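Local coordinates for CCHC-type domain-containing protein (Trypanosoma brucei brucei, PDB 7C4C), which probably acts as an RNase D-like 3'-5' RNA exonuclease, binding nucleotides and divalent metal ions and carrying zinc knuckles, at residues R17-H22 and V69-D74. Sequence-based numbering, arbitrary orientation.
Sequences RVVDTH and VVFLFD. With ZN (zinc ion), chain D.
Arg-17, Val-18 and Val-19 run parallel to Phe-71, Leu-72 and Phe-73, a worked example of how an edge strand closes the mixed sheet of an RNase H-like exonuclease domain. Strand 16-19 is outermost; strand 70-74 separates it from antiparallel strand 57-64. The ladder alternates as parallel strands require: Arg-17 N donates to Val-70 O, Leu-72 N to Arg-17 O, Val-19 N to Leu-72 O and Asp-74 N to Val-19 O. The Leu-72 N to Arg-17 O bond is almost straight, 178° at the hydrogen and 2.9 Å long.

Packing is tight on the face carrying Val-19, Phe-71 and Phe-73, which helix 22-33 covers. With CG1 anti to the backbone N (chi1 -180°), Val-19 sends its two methyls to different rings: CG1 lies 3.5 Å from Phe-73 CD1, while CG2 lies 3.8 Å from Phe-71 CD1.

The margin is looser. Arg-17 is partly exposed; Val-69 CG2 lies 3.9 Å above its guanidinium plane, offset toward the rim. That plane stands 80° from the Phe-71 ring, and NH2 forms a salt bridge with Glu-27. On the sheet face of Val-18 and Leu-72, Val-18 is also partly exposed; its CA makes a CA-H...O contact of 3.6 Å with Leu-72 O. Past the ladder packing tightens: Asp-20 CB meets CB of buried Asp-74 at 3.8 Å. Asp-74 N-caps helix 75-78; its OD2 hydrogen-bonds Thr-77 OG1 and salt-bridges Arg-178 NE, the latter probably favouring its charged form. Beyond Asp-20, Thr-21 N-caps helix 22-33, where exposed His-22 binds zinc with Lys-26, its NE2 2.4 Å from the metal.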
loop_
_atom_site.group_PDB
_atom_site.type_symbol
_atom_site.label_atom_id
_atom_site.label_comp_id
_atom_site.label_asym_id
_atom_site.label_seq_id
_atom_site.Cartn_x
_atom_site.Cartn_y
_atom_site.Cartn_z
ATOM N N ARG A 17 -4.274 3.945 -23.524
ATOM C CA ARG A 17 -4.079 4.375 -24.902
ATOM C C ARG A 17 -2.733 3.853 -25.381
ATOM O O ARG A 17 -1.691 4.211 -24.821
ATOM C CB ARG A 17 -4.136 5.899 -25.011
ATOM C CG ARG A 17 -4.824 6.380 -26.260
ATOM C CD ARG A 17 -5.759 7.533 -25.950
ATOM N NE ARG A 17 -5.073 8.818 -25.988
ATOM C CZ ARG A 17 -5.629 9.970 -25.622
ATOM N NH1 ARG A 17 -6.881 9.992 -25.168
ATOM N NH2 ARG A 17 -4.931 11.098 -25.699
ATOM N N VAL A 18 -2.739 3.011 -26.407
ATOM C CA VAL A 18 -1.485 2.478 -26.920
ATOM C C VAL A 18 -0.788 3.563 -27.726
ATOM O O VAL A 18 -1.368 4.128 -28.655
ATOM C CB VAL A 18 -1.704 1.221 -27.766
ATOM C CG1 VAL A 18 -0.368 0.566 -28.044
ATOM C CG2 VAL A 18 -2.621 0.264 -27.052
ATOM N N VAL A 19 0.453 3.854 -27.363
ATOM C CA VAL A 19 1.291 4.826 -28.051
ATOM C C VAL A 19 2.347 4.033 -28.814
ATOM O O VAL A 19 3.344 3.593 -28.228
ATOM C CB VAL A 19 1.934 5.808 -27.065
ATOM C CG1 VAL A 19 2.791 6.802 -27.786
ATOM C CG2 VAL A 19 0.864 6.497 -26.235
ATOM N N ASP A 20 2.131 3.840 -30.123
ATOM C CA ASP A 20 3.013 3.024 -30.956
ATOM C C ASP A 20 3.409 3.695 -32.263
ATOM O O ASP A 20 3.893 3.004 -33.168
ATOM C CB ASP A 20 2.371 1.672 -31.289
ATOM C CG ASP A 20 0.978 1.821 -31.860
ATOM O OD1 ASP A 20 0.569 2.969 -32.160
ATOM O OD2 ASP A 20 0.284 0.788 -32.002
ATOM N N THR A 21 3.187 4.998 -32.405
ATOM C CA THR A 21 3.617 5.730 -33.585
ATOM C C THR A 21 4.144 7.075 -33.134
ATOM O O THR A 21 3.788 7.578 -32.065
ATOM C CB THR A 21 2.493 5.971 -34.591
ATOM O OG1 THR A 21 1.421 6.660 -33.934
ATOM C CG2 THR A 21 1.986 4.647 -35.169
ATOM N N HIS A 22 4.990 7.657 -33.979
ATOM C CA HIS A 22 5.607 8.936 -33.654
ATOM C C HIS A 22 4.562 10.031 -33.441
ATOM O O HIS A 22 4.710 10.880 -32.550
ATOM C CB HIS A 22 6.571 9.321 -34.769
ATOM C CG HIS A 22 7.498 10.420 -34.387
ATOM N ND1 HIS A 22 7.950 11.365 -35.282
ATOM C CD2 HIS A 22 8.054 10.733 -33.193
ATOM C CE1 HIS A 22 8.750 12.211 -34.655
ATOM N NE2 HIS A 22 8.835 11.843 -33.390
ATOM N N VAL A 69 -5.972 9.342 -18.352
ATOM C CA VAL A 69 -5.619 8.377 -19.380
ATOM C C VAL A 69 -4.320 7.715 -18.966
ATOM O O VAL A 69 -3.463 8.328 -18.328
ATOM C CB VAL A 69 -5.482 9.046 -20.771
ATOM C CG1 VAL A 69 -4.377 10.103 -20.750
ATOM C CG2 VAL A 69 -5.177 8.011 -21.839
ATOM N N VAL A 70 -4.186 6.446 -19.317
ATOM C CA VAL A 70 -2.956 5.697 -19.117
ATOM C C VAL A 70 -2.302 5.538 -20.480
ATOM O O VAL A 70 -2.893 4.938 -21.392
ATOM C CB VAL A 70 -3.234 4.329 -18.483
ATOM C CG1 VAL A 70 -2.003 3.474 -18.589
ATOM C CG2 VAL A 70 -3.685 4.498 -17.048
ATOM N N PHE A 71 -1.105 6.094 -20.636
ATOM C CA PHE A 71 -0.336 5.895 -21.857
ATOM C C PHE A 71 0.471 4.610 -21.760
ATOM O O PHE A 71 1.190 4.399 -20.779
ATOM C CB PHE A 71 0.592 7.072 -22.110
ATOM C CG PHE A 71 -0.127 8.340 -22.352
ATOM C CD1 PHE A 71 -0.827 8.536 -23.522
ATOM C CD2 PHE A 71 -0.113 9.344 -21.407
ATOM C CE1 PHE A 71 -1.511 9.728 -23.747
ATOM C CE2 PHE A 71 -0.788 10.535 -21.627
ATOM C CZ PHE A 71 -1.488 10.719 -22.800
ATOM N N LEU A 72 0.335 3.747 -22.765
ATOM C CA LEU A 72 1.163 2.550 -22.892
ATOM C C LEU A 72 2.090 2.735 -24.091
ATOM O O LEU A 72 1.690 2.502 -25.238
ATOM C CB LEU A 72 0.324 1.286 -23.044
ATOM C CG LEU A 72 -0.761 0.960 -22.015
ATOM C CD1 LEU A 72 -1.435 -0.388 -22.335
ATOM C CD2 LEU A 72 -0.232 0.967 -20.577
ATOM N N PHE A 73 3.331 3.138 -23.808
ATOM C CA PHE A 73 4.345 3.371 -24.828
ATOM C C PHE A 73 4.901 2.039 -25.320
ATOM O O PHE A 73 5.624 1.351 -24.585
ATOM C CB PHE A 73 5.455 4.251 -24.263
ATOM C CG PHE A 73 4.993 5.619 -23.879
ATOM C CD1 PHE A 73 4.759 6.576 -24.844
ATOM C CD2 PHE A 73 4.758 5.938 -22.551
ATOM C CE1 PHE A 73 4.337 7.848 -24.491
ATOM C CE2 PHE A 73 4.334 7.219 -22.189
ATOM C CZ PHE A 73 4.127 8.170 -23.159
ATOM N N ASP A 74 4.576 1.684 -26.571
ATOM C CA ASP A 74 5.116 0.490 -27.220
ATOM C C ASP A 74 6.558 0.784 -27.618
ATOM O O ASP A 74 6.882 1.013 -28.787
ATOM C CB ASP A 74 4.267 0.104 -28.429
ATOM C CG ASP A 74 4.694 -1.227 -29.054
ATOM O OD1 ASP A 74 5.807 -1.719 -28.736
ATOM O OD2 ASP A 74 3.916 -1.770 -29.884
HETATM ZN ZN ZN D . 10.438 13.127 -32.247
#